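Local structure of acyl-CoA dehydrogenase domain protein Tcur3481 (Thermomonospora curvata, 6WY9) at residues G237-T242 with A267-E272; A70-L75 with L227-L232; E76-G79 with P84-L87; R28-E33 with I330-L335. The protein binds flavin adenine dinucleotide and, as a member of the acyl-CoA dehydrogenase family, probably catalyses the flavin-dependent oxidation of an acyl-CoA thioester. One frame throughout, in Å; residues are numbered along the deposited sequence.

Overall arrangement
Along the chain, contact 4 opens first at residues 28-33 and closes last at 330-335, so it brackets the other three. Within that span contact 2 ties helix 67-80 to helix 215-248, contact 3 lies in the interval between its two segments, and contact 1 follows farther along helix 215-248, against helix 260-288. Contacts 2 and 3 share helix 67-80, and their centres are about 8 Å apart; contact 3 touches contact 4, about 12 Å away between centres. Contact 1 lies about 17 Å between centres from contact 2 and meets contact 4 through Ala238, Ile241, Tyr333 and Ile330. Contacts 2 and 4 join N-terminal helices to the C-terminal helical region that also holds the FAD site.

Contact 1: residues G237-T242 with A267-E272; sequences GALHIT and ADCYIE
Leu239 lays its two methyl groups over the backbone and CB atoms of Cys269 and Tyr270. Its CG stands anti to the backbone N (chi1 -178°), which carries the fork out from helix 215-248 to the next helix, 260-288, running in roughly the opposite direction. CD1 packs on Cys269 CB at 3.9 Å. The other methyl, CD2, rests on the turn itself, 3.8 Å from Tyr270 N, and also approaches Cys269 CB at 4.0 Å. The CA atoms of Leu239 and Cys269 are 7.0 Å apart, a separation bridged by the leucine methyls against Cys269 CB. Cysteine suits this place because it is small: only its CB meets the leucine, while SG turns to its own hydrogen-bond partner. Leu266 and Ile273 of helix 260-288 also touch Leu239, in helix packing within the C-terminal helical domain of the acyl-CoA dehydrogenase fold.

Behind the leucine, Thr242 OG1 bonds to Ala238 O at 2.8 Å, while Thr242 N reaches the same oxygen from the opposite face of its plane. Tyr270 offers only its root here, since its OH hydrogen-bonds to an acidic side chain of a partner protein chain. With no hydrogen bond crossing between the two segments, the contact depends on apolar fit alone, and the polar ends of Tyr270 and Asp268 serve the interface with that partner chain.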
loop_
_atom_site.group_PDB
_atom_site.type_symbol
_atom_site.label_atom_id
_atom_site.label_comp_id
_atom_site.label_asym_id
_atom_site.label_seq_id
_atom_site.Cartn_x
_atom_site.Cartn_y
_atom_site.Cartn_z
ATOM N N GLY B 237 14.557 12.047 -11.431
ATOM C CA GLY B 237 14.237 12.971 -12.509
ATOM C C GLY B 237 12.738 13.136 -12.665
ATOM O O GLY B 237 12.247 14.248 -12.859
ATOM N N ALA B 238 11.991 12.030 -12.562
ATOM C CA ALA B 238 10.536 12.100 -12.649
ATOM C C ALA B 238 9.973 13.011 -11.561
ATOM O O ALA B 238 9.117 13.870 -11.820
ATOM C CB ALA B 238 9.938 10.681 -12.522
ATOM N N LEU B 239 10.422 12.806 -10.320
ATOM C CA LEU B 239 9.957 13.656 -9.227
ATOM C C LEU B 239 10.299 15.133 -9.487
ATOM O O LEU B 239 9.460 16.020 -9.277
ATOM C CB LEU B 239 10.566 13.196 -7.903
ATOM C CG LEU B 239 10.087 14.001 -6.694
ATOM C CD1 LEU B 239 8.512 14.097 -6.578
ATOM C CD2 LEU B 239 10.670 13.399 -5.397
ATOM N N HIS B 240 11.524 15.409 -9.945
ATOM C CA HIS B 240 11.919 16.791 -10.188
ATOM C C HIS B 240 11.001 17.445 -11.220
ATOM O O HIS B 240 10.500 18.553 -11.004
ATOM C CB HIS B 240 13.386 16.866 -10.624
ATOM C CG HIS B 240 13.866 18.275 -10.853
ATOM N ND1 HIS B 240 14.164 19.139 -9.819
ATOM C CD2 HIS B 240 14.052 18.981 -11.992
ATOM C CE1 HIS B 240 14.527 20.313 -10.314
ATOM N NE2 HIS B 240 14.463 20.243 -11.630
ATOM N N ILE B 241 10.744 16.759 -12.337
ATOM C CA ILE B 241 9.908 17.335 -13.394
ATOM C C ILE B 241 8.497 17.594 -12.870
ATOM O O ILE B 241 7.871 18.626 -13.161
ATOM C CB ILE B 241 9.867 16.379 -14.611
ATOM C CG1 ILE B 241 11.191 16.403 -15.384
ATOM C CG2 ILE B 241 8.639 16.738 -15.565
ATOM C CD1 ILE B 241 11.328 15.107 -16.224
ATOM N N THR B 242 7.978 16.636 -12.104
ATOM C CA THR B 242 6.615 16.707 -11.592
ATOM C C THR B 242 6.461 17.844 -10.573
ATOM O O THR B 242 5.474 18.597 -10.610
ATOM C CB THR B 242 6.266 15.347 -10.971
ATOM O OG1 THR B 242 6.382 14.357 -11.997
ATOM C CG2 THR B 242 4.795 15.369 -10.475
ATOM N N ALA B 267 5.573 13.732 -1.332
ATOM C CA ALA B 267 6.406 13.324 -0.190
ATOM C C ALA B 267 6.661 11.825 -0.200
ATOM O O ALA B 267 7.726 11.364 0.223
ATOM C CB ALA B 267 5.727 13.686 1.137
ATOM N N ASP B 268 5.667 11.047 -0.583
ATOM C CA ASP B 268 5.885 9.605 -0.585
ATOM C C ASP B 268 6.930 9.240 -1.624
ATOM O O ASP B 268 7.766 8.367 -1.376
ATOM C CB ASP B 268 4.586 8.854 -0.820
ATOM C CG ASP B 268 3.682 8.819 0.441
ATOM O OD1 ASP B 268 4.124 9.076 1.579
ATOM O OD2 ASP B 268 2.516 8.511 0.251
ATOM N N CYS B 269 6.927 9.933 -2.778
ATOM C CA CYS B 269 8.003 9.765 -3.752
ATOM C C CYS B 269 9.362 10.106 -3.142
ATOM O O CYS B 269 10.356 9.394 -3.352
ATOM C CB CYS B 269 7.780 10.672 -4.968
ATOM S SG CYS B 269 6.325 10.228 -5.970
ATOM N N TYR B 270 9.445 11.265 -2.484
ATOM C CA TYR B 270 10.682 11.683 -1.823
ATOM C C TYR B 270 11.188 10.615 -0.839
ATOM O O TYR B 270 12.372 10.263 -0.829
ATOM C CB TYR B 270 10.371 13.007 -1.109
ATOM C CG TYR B 270 11.516 13.777 -0.531
ATOM C CD1 TYR B 270 12.107 13.368 0.668
ATOM C CD2 TYR B 270 11.933 14.980 -1.102
ATOM C CE1 TYR B 270 13.148 14.111 1.232
ATOM C CE2 TYR B 270 12.957 15.727 -0.537
ATOM C CZ TYR B 270 13.557 15.279 0.635
ATOM O OH TYR B 270 14.567 15.999 1.237
ATOM N N ILE B 271 10.303 10.151 0.049
ATOM C CA ILE B 271 10.666 9.107 1.004
ATOM C C ILE B 271 11.199 7.865 0.273
ATOM O O ILE B 271 12.256 7.320 0.610
ATOM C CB ILE B 271 9.448 8.764 1.877
ATOM C CG1 ILE B 271 9.159 9.866 2.909
ATOM C CG2 ILE B 271 9.612 7.349 2.557
ATOM C CD1 ILE B 271 7.673 9.767 3.428
ATOM N N GLU B 272 10.486 7.426 -0.762
ATOM C CA GLU B 272 10.878 6.203 -1.444
ATOM C C GLU B 272 12.236 6.373 -2.106
ATOM O O GLU B 272 13.045 5.433 -2.131
ATOM C CB GLU B 272 9.818 5.814 -2.480
ATOM C CG GLU B 272 8.564 5.166 -1.800
ATOM C CD GLU B 272 7.421 5.010 -2.774
ATOM O OE1 GLU B 272 7.414 5.721 -3.824
ATOM O OE2 GLU B 272 6.521 4.220 -2.471
#

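Contact 2: residues A70-L75 with L227-L232; sequences ALCVLL and LAAVQL
Leu75 and Val230 meet aslant, the leucine, nearest at its CB, lying against one branch of the valine. That branch is CG2: it sits 3.7 Å from Leu75 CB, with Leu75 CG, CD1 and CD2 all at 4.1 Å, so the whole leucine is draped round a single methyl. The valine offers it because CG1 is anti to the backbone N (chi1 179°), which turns CG2 alongside that N and toward helix 67-80. The methyl of the preceding residue, Ala229, points toward the other helix and fits between two residues, 3.8 Å from Cys72 CB and 3.8 Å from Leu75 CB. Cys72 SG also lies beside Ala229 CB, at 3.9 Å.

Alanine suits this place because the backbones are close: Cys72 CA and Ala229 CA are 5.3 Å apart, and the axes of the two short segments approach to 8.1 Å, crossing at -34° with both chains running the same general way. At such proximity the main chains themselves touch, and Val230 CA directs its hydrogen at Leu75 O over 3.6 Å in a CA-H...O contact.

Other helices enclose the pair. Helix 5-23 packs on the far side of helix 67-80 through Leu12 and Ala16, Leu87 of helix 87-100 touches Leu75, and Val284 of helix 260-288 touches Cys72, so this N-terminal helix is built into the C-terminal bundle beside helix 215-248.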
loop_
_atom_site.group_PDB
_atom_site.type_symbol
_atom_site.label_atom_id
_atom_site.label_comp_id
_atom_site.label_asym_id
_atom_site.label_seq_id
_atom_site.Cartn_x
_atom_site.Cartn_y
_atom_site.Cartn_z
ATOM N N ALA B 70 31.604 4.303 -9.129
ATOM C CA ALA B 70 31.606 5.224 -10.263
ATOM C C ALA B 70 30.553 4.809 -11.288
ATOM O O ALA B 70 29.855 5.661 -11.861
ATOM C CB ALA B 70 32.999 5.279 -10.915
ATOM N N LEU B 71 30.434 3.503 -11.545
ATOM C CA LEU B 71 29.408 3.050 -12.467
ATOM C C LEU B 71 28.027 3.501 -11.991
ATOM O O LEU B 71 27.229 4.046 -12.767
ATOM C CB LEU B 71 29.456 1.526 -12.613
ATOM C CG LEU B 71 28.311 1.020 -13.507
ATOM C CD1 LEU B 71 28.332 1.685 -14.903
ATOM C CD2 LEU B 71 28.280 -0.530 -13.582
ATOM N N CYS B 72 27.758 3.348 -10.700
ATOM C CA CYS B 72 26.430 3.717 -10.199
ATOM C C CYS B 72 26.195 5.225 -10.289
ATOM O O CYS B 72 25.065 5.666 -10.542
ATOM C CB CYS B 72 26.260 3.209 -8.778
ATOM S SG CYS B 72 26.030 1.367 -8.745
ATOM N N VAL B 73 27.238 6.037 -10.085
ATOM C CA VAL B 73 27.079 7.483 -10.222
ATOM C C VAL B 73 26.722 7.821 -11.658
ATOM O O VAL B 73 25.796 8.594 -11.922
ATOM C CB VAL B 73 28.361 8.211 -9.751
ATOM C CG1 VAL B 73 28.350 9.689 -10.111
ATOM C CG2 VAL B 73 28.508 8.071 -8.256
ATOM N N LEU B 74 27.426 7.202 -12.612
ATOM C CA LEU B 74 27.120 7.435 -14.021
ATOM C C LEU B 74 25.715 6.949 -14.390
ATOM O O LEU B 74 24.998 7.633 -15.131
ATOM C CB LEU B 74 28.161 6.746 -14.900
ATOM C CG LEU B 74 27.934 6.780 -16.409
ATOM C CD1 LEU B 74 28.061 8.223 -16.991
ATOM C CD2 LEU B 74 28.910 5.819 -17.116
ATOM N N LEU B 75 25.317 5.753 -13.924
ATOM C CA LEU B 75 23.997 5.221 -14.267
ATOM C C LEU B 75 22.878 6.062 -13.669
ATOM O O LEU B 75 21.778 6.154 -14.246
ATOM C CB LEU B 75 23.863 3.751 -13.787
ATOM C CG LEU B 75 24.770 2.770 -14.553
ATOM C CD1 LEU B 75 24.586 1.317 -14.071
ATOM C CD2 LEU B 75 24.561 2.907 -16.092
ATOM N N LEU B 227 21.048 -1.788 -12.149
ATOM C CA LEU B 227 19.689 -1.440 -12.521
ATOM C C LEU B 227 19.074 -0.545 -11.455
ATOM O O LEU B 227 18.336 0.382 -11.769
ATOM C CB LEU B 227 18.830 -2.714 -12.712
ATOM C CG LEU B 227 19.119 -3.490 -14.008
ATOM C CD1 LEU B 227 18.657 -5.024 -13.862
ATOM C CD2 LEU B 227 18.442 -2.781 -15.201
ATOM N N ALA B 228 19.344 -0.837 -10.186
ATOM C CA ALA B 228 18.838 0.036 -9.136
ATOM C C ALA B 228 19.428 1.436 -9.256
ATOM O O ALA B 228 18.732 2.415 -8.984
ATOM C CB ALA B 228 19.112 -0.561 -7.770
ATOM N N ALA B 229 20.684 1.567 -9.711
ATOM C CA ALA B 229 21.229 2.920 -9.890
ATOM C C ALA B 229 20.459 3.695 -10.960
ATOM O O ALA B 229 20.134 4.882 -10.778
ATOM C CB ALA B 229 22.727 2.862 -10.229
ATOM N N VAL B 230 20.157 3.044 -12.092
ATOM C CA VAL B 230 19.405 3.726 -13.152
ATOM C C VAL B 230 18.027 4.115 -12.626
ATOM O O VAL B 230 17.530 5.228 -12.857
ATOM C CB VAL B 230 19.282 2.816 -14.394
ATOM C CG1 VAL B 230 18.464 3.524 -15.508
ATOM C CG2 VAL B 230 20.667 2.346 -14.880
ATOM N N GLN B 231 17.391 3.191 -11.907
ATOM C CA GLN B 231 16.049 3.450 -11.416
ATOM C C GLN B 231 16.061 4.620 -10.454
ATOM O O GLN B 231 15.119 5.421 -10.418
ATOM C CB GLN B 231 15.485 2.201 -10.717
ATOM C CG GLN B 231 13.974 2.310 -10.381
ATOM C CD GLN B 231 13.114 2.043 -11.593
ATOM O OE1 GLN B 231 13.403 2.542 -12.691
ATOM N NE2 GLN B 231 12.051 1.244 -11.414
ATOM N N LEU B 232 17.064 4.674 -9.589
ATOM C CA LEU B 232 17.149 5.833 -8.707
ATOM C C LEU B 232 17.145 7.122 -9.527
ATOM O O LEU B 232 16.456 8.086 -9.169
ATOM C CB LEU B 232 18.415 5.747 -7.855
ATOM C CG LEU B 232 18.707 6.959 -6.937
ATOM C CD1 LEU B 232 17.553 7.190 -5.844
ATOM C CD2 LEU B 232 20.079 6.699 -6.290
#

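Contact 3: residues E76-G79 with P84-L87; sequences EEQG and PVPL
Gln78 leaves helix 67-80 with CG anti to its backbone N (chi1 167°) and stays extended through CD, which carries its amide across to Val85 and Leu87 on the loop that leads into helix 87-100. NE2 there gives a hydrogen bond to Val85 O at 2.9 Å, a weak one because the angle at the hydrogen is only 128°. A stronger bond runs from the same nitrogen to Ala83 O, so one amide group holds two carbonyls of the turn. The amide oxygen lies on the leucine, with OE1 3.8 Å from Leu87 CD1, while Val85 CG2 flanks NE2 at 3.9 Å. Glutamine suits this buried position because it is long enough to reach the loop and brings N-H groups without adding a charge. A leucine in its place would probably leave the carbonyls of Ala83 and Val85 without this shared donor, and the loop less firmly tied to the helix. Val85 O also receives a weak bond from Leu87 N, at 2.9 Å. That bond closes an inverse gamma turn centred on Pro86, which is also the N-cap residue of helix 87-100 and ends a short loop joining two successive helices of the N-terminal helical domain.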
loop_
_atom_site.group_PDB
_atom_site.type_symbol
_atom_site.label_atom_id
_atom_site.label_comp_id
_atom_site.label_asym_id
_atom_site.label_seq_id
_atom_site.Cartn_x
_atom_site.Cartn_y
_atom_site.Cartn_z
ATOM N N GLU B 76 23.100 6.588 -12.461
ATOM C CA GLU B 76 22.081 7.411 -11.848
ATOM C C GLU B 76 21.866 8.692 -12.656
ATOM O O GLU B 76 20.717 9.089 -12.915
ATOM C CB GLU B 76 22.449 7.721 -10.393
ATOM C CG GLU B 76 21.426 8.629 -9.740
ATOM C CD GLU B 76 21.733 8.984 -8.278
ATOM O OE1 GLU B 76 22.762 8.537 -7.727
ATOM O OE2 GLU B 76 20.924 9.729 -7.677
ATOM N N GLU B 77 22.944 9.354 -13.075
ATOM C CA GLU B 77 22.756 10.495 -13.977
ATOM C C GLU B 77 22.096 10.078 -15.276
ATOM O O GLU B 77 21.303 10.836 -15.836
ATOM C CB GLU B 77 24.080 11.182 -14.331
ATOM C CG GLU B 77 24.492 12.179 -13.338
ATOM C CD GLU B 77 23.429 13.231 -13.010
ATOM O OE1 GLU B 77 22.841 13.930 -13.883
ATOM O OE2 GLU B 77 23.227 13.374 -11.822
ATOM N N GLN B 78 22.476 8.926 -15.824
ATOM C CA GLN B 78 21.828 8.497 -17.055
ATOM C C GLN B 78 20.318 8.366 -16.864
ATOM O O GLN B 78 19.532 8.862 -17.686
ATOM C CB GLN B 78 22.415 7.184 -17.571
ATOM C CG GLN B 78 21.500 6.622 -18.662
ATOM C CD GLN B 78 21.793 5.213 -19.066
ATOM O OE1 GLN B 78 22.318 4.397 -18.278
ATOM N NE2 GLN B 78 21.404 4.874 -20.287
ATOM N N GLY B 79 19.883 7.714 -15.778
ATOM C CA GLY B 79 18.447 7.579 -15.552
ATOM C C GLY B 79 17.746 8.907 -15.337
ATOM O O GLY B 79 16.590 9.082 -15.741
ATOM N N PRO B 84 19.346 7.577 -24.029
ATOM C CA PRO B 84 19.341 6.267 -24.722
ATOM C C PRO B 84 20.718 5.755 -25.137
ATOM O O PRO B 84 21.117 5.802 -26.304
ATOM C CB PRO B 84 18.443 6.544 -25.936
ATOM C CG PRO B 84 18.723 8.017 -26.269
ATOM C CD PRO B 84 18.771 8.650 -24.876
ATOM N N VAL B 85 21.461 5.205 -24.175
ATOM C CA VAL B 85 22.718 4.493 -24.478
ATOM C C VAL B 85 22.805 3.255 -23.594
ATOM O O VAL B 85 22.368 3.261 -22.447
ATOM C CB VAL B 85 23.974 5.376 -24.234
ATOM C CG1 VAL B 85 24.295 6.254 -25.418
ATOM C CG2 VAL B 85 23.814 6.234 -22.964
ATOM N N PRO B 86 23.423 2.171 -24.118
ATOM C CA PRO B 86 23.424 0.908 -23.338
ATOM C C PRO B 86 24.567 0.844 -22.323
ATOM O O PRO B 86 25.474 0.001 -22.405
ATOM C CB PRO B 86 23.564 -0.143 -24.440
ATOM C CG PRO B 86 24.591 0.525 -25.371
ATOM C CD PRO B 86 24.092 2.001 -25.426
ATOM N N LEU B 87 24.551 1.761 -21.352
ATOM C CA LEU B 87 25.657 1.792 -20.399
ATOM C C LEU B 87 25.627 0.574 -19.473
ATOM O O LEU B 87 26.663 -0.066 -19.248
ATOM C CB LEU B 87 25.618 3.097 -19.590
ATOM C CG LEU B 87 26.043 4.373 -20.336
ATOM C CD1 LEU B 87 25.652 5.629 -19.479
ATOM C CD2 LEU B 87 27.535 4.393 -20.651
#

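Contact 4: residues R28-E33 with I330-L335; sequences RLRAVE and IHRYFL
Arg332 sends its side chain out from CB toward Glu33 and Leu29, with CG beside its own backbone N (chi1 -67°) and the chain extended as far as NE. CG lies over one face of the neighbouring His331 ring, offset toward the rim. CD comes within 3.7 Å of Glu33 OE2, and NE then donates to that oxygen at 2.8 Å, almost straight at 169°. CZ is flanked above and below: Leu29 CB sits 3.8 Å from it on one face of the guanidinium, and His331 CE1 covers the opposite face. NH1 bonds to Glu33 OE1 at 2.9 Å, completing a side-on, two-nitrogen grip, while NH2 ends 3.7 Å from Leu29 CD1. Both acceptors lie near the guanidinium plane, yet the carboxylate is tilted 28° from it, and NH1 meets OE1 from above the carboxylate plane.

A second arginine also binds the carboxylate. Arg30 NE, three residues earlier, bonds to Glu33 OE1 on its anti lone pair at 2.6 Å, and Arg30 NH1 goes on to a salt bridge with Asp327. A water donates to OE2 as well. An alanine at Arg332 would probably leave Glu33 with no mate on helix 330-340 and open a gap between Leu29 and His331. Arg30, Glu33 and Arg332 form one salt-bridge network, in which two arginines converging on Glu33 are likely to keep the carboxylate ionised and to link this N-terminal helix electrostatically to the C-terminal region.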
loop_
_atom_site.group_PDB
_atom_site.type_symbol
_atom_site.label_atom_id
_atom_site.label_comp_id
_atom_site.label_asym_id
_atom_site.label_seq_id
_atom_site.Cartn_x
_atom_site.Cartn_y
_atom_site.Cartn_z
ATOM N N ARG B 28 16.276 15.302 -29.644
ATOM C CA ARG B 28 17.178 14.163 -29.842
ATOM C C ARG B 28 16.570 12.851 -29.312
ATOM O O ARG B 28 16.755 11.785 -29.920
ATOM C CB ARG B 28 18.545 14.428 -29.197
ATOM C CG ARG B 28 19.556 13.237 -29.388
ATOM C CD ARG B 28 19.967 13.137 -30.853
ATOM N NE ARG B 28 21.121 12.258 -31.044
ATOM C CZ ARG B 28 21.599 11.917 -32.229
ATOM N NH1 ARG B 28 21.032 12.377 -33.335
ATOM N NH2 ARG B 28 22.654 11.115 -32.298
ATOM N N LEU B 29 15.807 12.907 -28.215
ATOM C CA LEU B 29 15.180 11.688 -27.713
ATOM C C LEU B 29 14.208 11.111 -28.739
ATOM O O LEU B 29 14.114 9.882 -28.914
ATOM C CB LEU B 29 14.464 11.963 -26.389
ATOM C CG LEU B 29 15.340 12.219 -25.159
ATOM C CD1 LEU B 29 14.463 12.464 -23.901
ATOM C CD2 LEU B 29 16.429 11.120 -24.935
ATOM N N ARG B 30 13.476 11.986 -29.427
ATOM C CA ARG B 30 12.533 11.540 -30.438
ATOM C C ARG B 30 13.268 10.943 -31.644
ATOM O O ARG B 30 12.881 9.887 -32.155
ATOM C CB ARG B 30 11.645 12.723 -30.848
ATOM C CG ARG B 30 10.725 12.395 -32.014
ATOM C CD ARG B 30 9.853 11.171 -31.709
ATOM N NE ARG B 30 9.167 11.241 -30.400
ATOM C CZ ARG B 30 8.147 12.046 -30.102
ATOM N NH1 ARG B 30 7.664 12.896 -31.009
ATOM N NH2 ARG B 30 7.615 12.021 -28.883
ATOM N N ALA B 31 14.334 11.603 -32.097
ATOM C CA ALA B 31 15.155 11.059 -33.180
ATOM C C ALA B 31 15.694 9.679 -32.820
ATOM O O ALA B 31 15.671 8.754 -33.639
ATOM C CB ALA B 31 16.314 12.011 -33.480
ATOM N N VAL B 32 16.204 9.515 -31.601
ATOM C CA VAL B 32 16.851 8.244 -31.285
ATOM C C VAL B 32 15.804 7.146 -31.072
ATOM O O VAL B 32 15.970 6.004 -31.533
ATOM C CB VAL B 32 17.781 8.408 -30.067
ATOM C CG1 VAL B 32 18.242 7.005 -29.537
ATOM C CG2 VAL B 32 19.006 9.216 -30.488
ATOM N N GLU B 33 14.685 7.485 -30.435
ATOM C CA GLU B 33 13.704 6.450 -30.111
ATOM C C GLU B 33 12.902 6.004 -31.342
ATOM O O GLU B 33 12.135 5.047 -31.242
ATOM C CB GLU B 33 12.788 6.928 -28.964
ATOM C CG GLU B 33 11.753 7.955 -29.435
ATOM C CD GLU B 33 11.019 8.674 -28.293
ATOM O OE1 GLU B 33 10.313 9.697 -28.582
ATOM O OE2 GLU B 33 11.157 8.221 -27.122
ATOM N N ILE B 330 7.419 13.408 -19.317
ATOM C CA ILE B 330 7.355 12.528 -18.151
ATOM C C ILE B 330 7.068 11.079 -18.570
ATOM O O ILE B 330 7.505 10.148 -17.892
ATOM C CB ILE B 330 6.310 13.032 -17.122
ATOM C CG1 ILE B 330 6.478 12.293 -15.770
ATOM C CG2 ILE B 330 4.857 12.851 -17.680
ATOM C CD1 ILE B 330 7.790 12.700 -14.988
ATOM N N HIS B 331 6.341 10.858 -19.679
ATOM C CA HIS B 331 5.960 9.485 -20.038
ATOM C C HIS B 331 7.183 8.575 -20.239
ATOM O O HIS B 331 7.075 7.356 -20.085
ATOM C CB HIS B 331 5.134 9.458 -21.321
ATOM C CG HIS B 331 5.950 9.729 -22.549
ATOM N ND1 HIS B 331 6.445 10.993 -22.837
ATOM C CD2 HIS B 331 6.402 8.915 -23.538
ATOM C CE1 HIS B 331 7.126 10.953 -23.973
ATOM N NE2 HIS B 331 7.117 9.705 -24.418
ATOM N N ARG B 332 8.344 9.133 -20.605
ATOM C CA ARG B 332 9.529 8.287 -20.765
ATOM C C ARG B 332 10.005 7.744 -19.424
ATOM O O ARG B 332 10.512 6.624 -19.355
ATOM C CB ARG B 332 10.668 9.060 -21.462
ATOM C CG ARG B 332 10.345 9.413 -22.921
ATOM C CD ARG B 332 11.627 9.663 -23.750
ATOM N NE ARG B 332 11.271 10.188 -25.072
ATOM C CZ ARG B 332 10.880 11.440 -25.324
ATOM N NH1 ARG B 332 10.557 11.794 -26.577
ATOM N NH2 ARG B 332 10.830 12.330 -24.344
ATOM N N TYR B 333 9.893 8.538 -18.365
ATOM C CA TYR B 333 10.251 8.054 -17.028
ATOM C C TYR B 333 9.339 6.908 -16.620
ATOM O O TYR B 333 9.797 5.892 -16.074
ATOM C CB TYR B 333 10.163 9.226 -16.032
ATOM C CG TYR B 333 11.226 10.249 -16.367
ATOM C CD1 TYR B 333 11.048 11.151 -17.422
ATOM C CD2 TYR B 333 12.441 10.254 -15.683
ATOM C CE1 TYR B 333 12.070 12.040 -17.781
ATOM C CE2 TYR B 333 13.466 11.158 -16.022
ATOM C CZ TYR B 333 13.264 12.038 -17.071
ATOM O OH TYR B 333 14.280 12.924 -17.394
ATOM N N PHE B 334 8.043 7.027 -16.940
ATOM C CA PHE B 334 7.128 5.907 -16.715
ATOM C C PHE B 334 7.596 4.655 -17.463
ATOM O O PHE B 334 7.636 3.548 -16.896
ATOM C CB PHE B 334 5.690 6.280 -17.148
ATOM C CG PHE B 334 4.731 5.173 -16.897
ATOM C CD1 PHE B 334 4.395 4.829 -15.599
ATOM C CD2 PHE B 334 4.249 4.400 -17.944
ATOM C CE1 PHE B 334 3.538 3.739 -15.331
ATOM C CE2 PHE B 334 3.390 3.327 -17.691
ATOM C CZ PHE B 334 3.032 2.997 -16.369
ATOM N N LEU B 335 7.926 4.804 -18.760
ATOM C CA LEU B 335 8.320 3.641 -19.564
ATOM C C LEU B 335 9.611 3.003 -19.026
ATOM O O LEU B 335 9.702 1.776 -18.910
ATOM C CB LEU B 335 8.489 4.025 -21.045
ATOM C CG LEU B 335 7.232 4.570 -21.759
ATOM C CD1 LEU B 335 7.555 4.903 -23.217
ATOM C CD2 LEU B 335 6.128 3.478 -21.648
HETATM O O HOH W 1 8.927 6.999 -25.647
#